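Local coordinates for protein histidine acid phosphatase (PDB 6RXD) that probably removes phosphate groups from inositol polyphosphates such as phytate, as a histidine acid phosphatase of the multiple inositol polyphosphate phosphatase subfamily, at residues F72-E75 and A76-A79; E80-K83 and N84-I88. All coordinates share one frame; numbering follows the deposited sequence. Where two conformers were deposited one is given.

Overall arrangement
Followed from its N-terminal side, the chain leaves helix 55-69, runs through a short loop and enters helix 75-95, where both contacts lie. Interaction 1 is the turn into that helix, from the loop residue Phe72 to Ala79; interaction 2 takes over directly and follows the next turns from Glu80 to Ile88. Neither closes a long loop, and they do not nest or cross: they sit in series, their centres about 12 Å apart. What joins them apart from the helix is aromatic packing, with Phe72 CE1 3.8 Å from Phe81 CD2. Both phenylalanines also meet Ala63 of helix 55-69 and Phe249, and interaction 2 reaches on to helix 301-317.

Interaction 1: residues F72-E75 and A76-A79; sequences FKSE and AIKA
Ser74 stands just before the helix that takes in residues 76-79, and its CA lies 5.1 Å from that of Ile77 as the chain enters the first turn. Two i to i+4 backbone bonds set the turn: Lys78 N gives to Ser74 O, and Ala79 N to Glu75 O at an N-H...O angle of 169°. The hydroxyl of Ser74 closes the helix start. With chi1 at 76°, Ser74 OG is tucked between its backbone N and carbonyl carbon, and accepts from Ile77 N at 3.0 Å while CG1 of Ile77 packs against it. The next residue, Glu75, runs side by side with Lys78, pointing the same way. Lys78 bends at chi3 (-43°), and its NZ meets Glu75 OE2 at 2.8 Å in a salt bridge, approaching from above the carboxylate plane. The backbone and first carbons of this lysine pack on Phe72, whose side chain it crosses at about a right angle: Lys78 CA lies over the ring face, 3.8 Å from its centroid, as a CH-pi contact, and Lys78 CG comes within 3.4 Å of Phe72 CD2. The ring also packs on Ala63 and Ala66 of helix 55-69 and against Phe249. Replacing Phe72 with alanine would probably open a gap between Lys78 and helix 55-69 and cost Phe249 one of its aromatic neighbours. Lys73, whose CB touches Ile77 CD1, sends its NZ to Ser246 O, near a zinc ion held by His242 and Glu251. A serine N-cap with a phenylalanine from the preceding loop folded onto the first turn marks the start of helix 75-95.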
ATOM      1  N   PHE A  72      35.945  -5.745   4.880  1.00 14.14           N
ATOM      2  CA  PHE A  72      35.522  -4.679   3.981  1.00 15.04           C
ATOM      3  C   PHE A  72      36.560  -4.480   2.886  1.00 16.36           C
ATOM      4  O   PHE A  72      37.753  -4.742   3.088  1.00 17.34           O
ATOM      5  CB  PHE A  72      35.329  -3.359   4.738  1.00 14.18           C
ATOM      6  CG  PHE A  72      34.063  -3.303   5.544  1.00 12.41           C
ATOM      7  CD1 PHE A  72      32.832  -3.147   4.916  1.00 13.44           C
ATOM      8  CD2 PHE A  72      34.094  -3.441   6.926  1.00 16.69           C
ATOM      9  CE1 PHE A  72      31.657  -3.100   5.656  1.00 15.19           C
ATOM     10  CE2 PHE A  72      32.922  -3.394   7.668  1.00 15.94           C
ATOM     11  CZ  PHE A  72      31.702  -3.220   7.035  1.00 14.70           C
ATOM     12  N   LYS A  73      36.112  -4.011   1.727  1.00 15.21           N
ATOM     13  CA  LYS A  73      37.035  -3.786   0.612  1.00 18.46           C
ATOM     14  C   LYS A  73      38.017  -2.638   0.845  1.00 22.64           C
ATOM     15  O   LYS A  73      39.129  -2.641   0.302  1.00 21.65           O
ATOM     16  CB  LYS A  73      36.269  -3.590  -0.700  1.00 20.27           C
ATOM     17  CG  LYS A  73      35.713  -4.890  -1.255  1.00 26.00           C
ATOM     18  CD  LYS A  73      35.577  -4.842  -2.775  1.00 34.11           C
ATOM     19  CE  LYS A  73      35.555  -6.242  -3.382  1.00 41.21           C
ATOM     20  NZ  LYS A  73      34.937  -6.223  -4.743  1.00 43.78           N
ATOM     21  N   SER A  74      37.617  -1.668   1.662  1.00 16.59           N
ATOM     22  CA  SER A  74      38.506  -0.565   2.040  1.00 21.25           C
ATOM     23  C   SER A  74      38.032   0.102   3.326  1.00 19.03           C
ATOM     24  O   SER A  74      36.901  -0.124   3.776  1.00 17.01           O
ATOM     25  CB  SER A  74      38.594   0.486   0.929  1.00 19.73           C
ATOM     26  OG  SER A  74      37.425   1.284   0.892  1.00 19.63           O
ATOM     27  N   GLU A  75      38.906   0.922   3.908  1.00 18.04           N
ATOM     28  CA  GLU A  75      38.578   1.686   5.107  1.00 19.98           C
ATOM     29  C   GLU A  75      37.476   2.694   4.831  1.00 19.34           C
ATOM     30  O   GLU A  75      36.584   2.893   5.659  1.00 19.65           O
ATOM     31  CB  GLU A  75      39.821   2.413   5.628  1.00 29.15           C
ATOM     32  CG  GLU A  75      40.804   1.512   6.343  1.00 38.42           C
ATOM     33  CD  GLU A  75      40.306   1.095   7.709  1.00 47.59           C
ATOM     34  OE1 GLU A  75      39.762   1.956   8.431  1.00 50.60           O
ATOM     35  OE2 GLU A  75      40.460  -0.094   8.061  1.00 53.20           O
ATOM     36  N   ALA A  76      37.540   3.350   3.677  1.00 20.08           N
ATOM     37  CA  ALA A  76      36.483   4.284   3.300  1.00 19.74           C
ATOM     38  C   ALA A  76      35.140   3.579   3.118  1.00 18.20           C
ATOM     39  O   ALA A  76      34.106   4.097   3.522  1.00 15.46           O
ATOM     40  CB  ALA A  76      36.865   5.060   2.030  1.00 22.79           C
ATOM     41  N   ILE A  77      35.156   2.401   2.500  1.00 16.65           N
ATOM     42  CA  ILE A  77      33.927   1.621   2.310  1.00 14.07           C
ATOM     43  C   ILE A  77      33.324   1.162   3.648  1.00 12.26           C
ATOM     44  O   ILE A  77      32.103   1.224   3.849  1.00 15.40           O
ATOM     45  CB  ILE A  77      34.205   0.434   1.354  1.00 14.32           C
ATOM     46  CG1 ILE A  77      34.291   0.958  -0.086  1.00 15.20           C
ATOM     47  CG2 ILE A  77      33.141  -0.651   1.479  1.00 16.88           C
ATOM     48  CD1 ILE A  77      34.809  -0.078  -1.100  1.00 17.78           C
ATOM     49  N   LYS A  78      34.182   0.720   4.565  1.00 14.68           N
ATOM     50  CA  LYS A  78      33.762   0.358   5.919  1.00 11.36           C
ATOM     51  C   LYS A  78      33.062   1.534   6.574  1.00 15.26           C
ATOM     52  O   LYS A  78      31.937   1.418   7.058  1.00 15.51           O
ATOM     53  CB  LYS A  78      34.982   0.009   6.774  1.00 13.31           C
ATOM     54  CG  LYS A  78      34.652  -0.365   8.213  1.00 17.77           C
ATOM     55  CD  LYS A  78      35.861  -0.270   9.143  1.00 28.04           C
ATOM     56  CE  LYS A  78      37.113  -0.837   8.512  1.00 37.73           C
ATOM     57  NZ  LYS A  78      38.228  -0.971   9.501  1.00 35.48           N
ATOM     58  N   ALA A  79      33.744   2.677   6.604  1.00 14.92           N
ATOM     59  CA  ALA A  79      33.182   3.848   7.268  1.00 15.70           C
ATOM     60  C   ALA A  79      31.844   4.263   6.672  1.00 17.50           C
ATOM     61  O   ALA A  79      30.928   4.646   7.397  1.00 16.05           O
ATOM     62  CB  ALA A  79      34.182   5.016   7.229  1.00 16.81           C
TER

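Interaction 2: residues E80-K83 and N84-I88; sequences EFVK and NLSGI
Asn84 comes first, its backbone N bonded to Glu80 O in the regular i to i+4 way. Its CG is turned beside the backbone N (chi1 -76°), which brings the amide near the carboxylate of Glu80, the two planes 90° apart. In one conformer they meet through a water that donates to Glu80 OE2 at 2.7 Å and to Asn84 OD1 at 2.6 Å. Both groups are also held from outside: OD1 by Ala329 N, ND2 by Tyr333, and the glutamate by Gln332. Next, Leu85 N bonds to Phe81 O, and its side chain lies over one face of the Phe81 ring, with CD1 3.6 Å from Phe81 CE2; Phe81 packs on Leu308 and Leu85 on Leu311, both of helix 301-317. Ser86 N gives to Val82 O at 2.9 Å, and in one conformer Ser86 OG donates too, at 3.0 Å, the two donors reaching opposite faces of the carbonyl plane. Gly87 N bonds to Lys83 O at 2.9 Å, and the glycine passes close to His326, which with Glu94 binds a zinc ion. Ile88 N follows suit on Asn84 O. The chemistry divides by side: the hydroxyl of Ser86 can turn back on a backbone carbonyl, the apolar pair seals against neighbouring helices, and the buried Asn84 amide has both its polar atoms paired, which should fix its rotation and fasten this face to the 329-333 loop.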
ATOM      1  N   GLU A  80      31.733   4.186   5.350  1.00 14.22           N
ATOM      2  CA  GLU A  80      30.503   4.622   4.691  0.66 17.17           C
ATOM      3  C   GLU A  80      29.348   3.673   4.987  1.00 14.13           C
ATOM      4  O   GLU A  80      28.220   4.131   5.239  1.00 13.21           O
ATOM      5  CB  GLU A  80      30.692   4.803   3.177  0.66 16.01           C
ATOM      6  CG  GLU A  80      29.419   5.181   2.421  0.66 19.08           C
ATOM      7  CD  GLU A  80      28.991   6.625   2.639  0.66 18.39           C
ATOM      8  OE1 GLU A  80      29.732   7.394   3.292  0.66 26.54           O
ATOM      9  OE2 GLU A  80      27.909   7.003   2.142  0.66 20.67           O
ATOM     10  N   PHE A  81      29.620   2.376   4.998  1.00 14.43           N
ATOM     11  CA  PHE A  81      28.586   1.381   5.283  1.00 12.75           C
ATOM     12  C   PHE A  81      28.057   1.558   6.709  1.00 13.56           C
ATOM     13  O   PHE A  81      26.847   1.604   6.935  1.00 13.16           O
ATOM     14  CB  PHE A  81      29.157  -0.022   5.074  1.00 12.27           C
ATOM     15  CG  PHE A  81      28.125  -1.116   5.088  1.00 10.60           C
ATOM     16  CD1 PHE A  81      27.211  -1.243   4.053  1.00 16.38           C
ATOM     17  CD2 PHE A  81      28.087  -2.025   6.127  1.00 13.38           C
ATOM     18  CE1 PHE A  81      26.262  -2.259   4.073  1.00 17.77           C
ATOM     19  CE2 PHE A  81      27.155  -3.050   6.148  1.00 14.93           C
ATOM     20  CZ  PHE A  81      26.247  -3.167   5.125  1.00 13.17           C
ATOM     21  N   VAL A  82      28.961   1.692   7.678  1.00 13.49           N
ATOM     22  CA  VAL A  82      28.565   1.875   9.072  0.72 16.30           C
ATOM     23  C   VAL A  82      27.813   3.202   9.262  1.00 14.46           C
ATOM     24  O   VAL A  82      26.861   3.291  10.035  1.00 15.37           O
ATOM     25  CB  VAL A  82      29.793   1.785  10.018  0.72 16.37           C
ATOM     26  CG1 VAL A  82      29.391   2.049  11.467  0.72 14.33           C
ATOM     27  CG2 VAL A  82      30.461   0.418   9.893  0.72 15.64           C
ATOM     28  N   LYS A  83      28.232   4.240   8.537  1.00 13.35           N
ATOM     29  CA  LYS A  83      27.539   5.538   8.615  1.00 14.15           C
ATOM     30  C   LYS A  83      26.101   5.434   8.104  1.00 14.64           C
ATOM     31  O   LYS A  83      25.173   6.014   8.681  1.00 14.89           O
ATOM     32  CB  LYS A  83      28.281   6.608   7.807  1.00 15.30           C
ATOM     33  CG  LYS A  83      27.599   7.978   7.834  1.00 19.82           C
ATOM     34  CD  LYS A  83      28.339   9.020   6.979  1.00 21.94           C
ATOM     35  CE  LYS A  83      27.578  10.347   6.983  1.00 28.82           C
ATOM     36  NZ  LYS A  83      28.216  11.372   6.114  0.55 30.63           N
ATOM     37  N   ASN A  84      25.916   4.703   7.009  1.00 12.39           N
ATOM     38  CA  ASN A  84      24.579   4.549   6.431  1.00 10.91           C
ATOM     39  C   ASN A  84      23.662   3.819   7.403  1.00 11.82           C
ATOM     40  O   ASN A  84      22.521   4.236   7.647  1.00 13.61           O
ATOM     41  CB  ASN A  84      24.644   3.795   5.093  1.00 13.50           C
ATOM     42  CG  ASN A  84      25.157   4.664   3.964  1.00 16.50           C
ATOM     43  OD1 ASN A  84      24.917   5.867   3.952  1.00 18.89           O
ATOM     44  ND2 ASN A  84      25.883   4.066   3.025  1.00 16.76           N
ATOM     45  N   LEU A  85      24.179   2.740   7.980  1.00 11.30           N
ATOM     46  CA  LEU A  85      23.387   1.946   8.926  1.00 13.73           C
ATOM     47  C   LEU A  85      23.058   2.747  10.177  1.00 14.44           C
ATOM     48  O   LEU A  85      21.907   2.789  10.596  1.00 14.18           O
ATOM     49  CB  LEU A  85      24.111   0.652   9.308  1.00 12.31           C
ATOM     50  CG  LEU A  85      24.366  -0.376   8.206  1.00 11.44           C
ATOM     51  CD1 LEU A  85      25.231  -1.504   8.745  1.00 11.80           C
ATOM     52  CD2 LEU A  85      23.063  -0.929   7.711  1.00 15.83           C
ATOM     53  N   SER A  86      24.058   3.406  10.771  1.00 12.10           N
ATOM     54  CA  SER A  86      23.841   4.229  11.963  0.51 14.56           C
ATOM     55  C   SER A  86      22.817   5.320  11.701  1.00 17.68           C
ATOM     56  O   SER A  86      21.979   5.630  12.547  1.00 16.00           O
ATOM     57  CB  SER A  86      25.154   4.866  12.422  0.51 19.91           C
ATOM     58  OG  SER A  86      26.052   3.878  12.873  0.51 18.82           O
ATOM     59  N   GLY A  87      22.892   5.909  10.506  1.00 14.50           N
ATOM     60  CA  GLY A  87      21.988   6.978  10.125  1.00 16.43           C
ATOM     61  C   GLY A  87      20.532   6.547  10.022  1.00 15.71           C
ATOM     62  O   GLY A  87      19.652   7.229  10.542  1.00 14.21           O
ATOM     63  N   ILE A  88      20.260   5.428   9.350  1.00 12.49           N
ATOM     64  CA  ILE A  88      18.867   4.997   9.220  1.00 12.50           C
ATOM     65  C   ILE A  88      18.321   4.498  10.561  1.00 14.93           C
ATOM     66  O   ILE A  88      17.140   4.675  10.884  1.00 14.87           O
ATOM     67  CB  ILE A  88      18.653   3.972   8.070  1.00 14.61           C
ATOM     68  CG1 ILE A  88      17.158   3.866   7.735  1.00 15.61           C
ATOM     69  CG2 ILE A  88      19.226   2.605   8.425  1.00 14.46           C
ATOM     70  CD1 ILE A  88      16.870   3.356   6.333  0.66 15.48           C
TER
HETATM   71  O   HOH W   1      26.281   8.026   4.095  1.00 35.12           O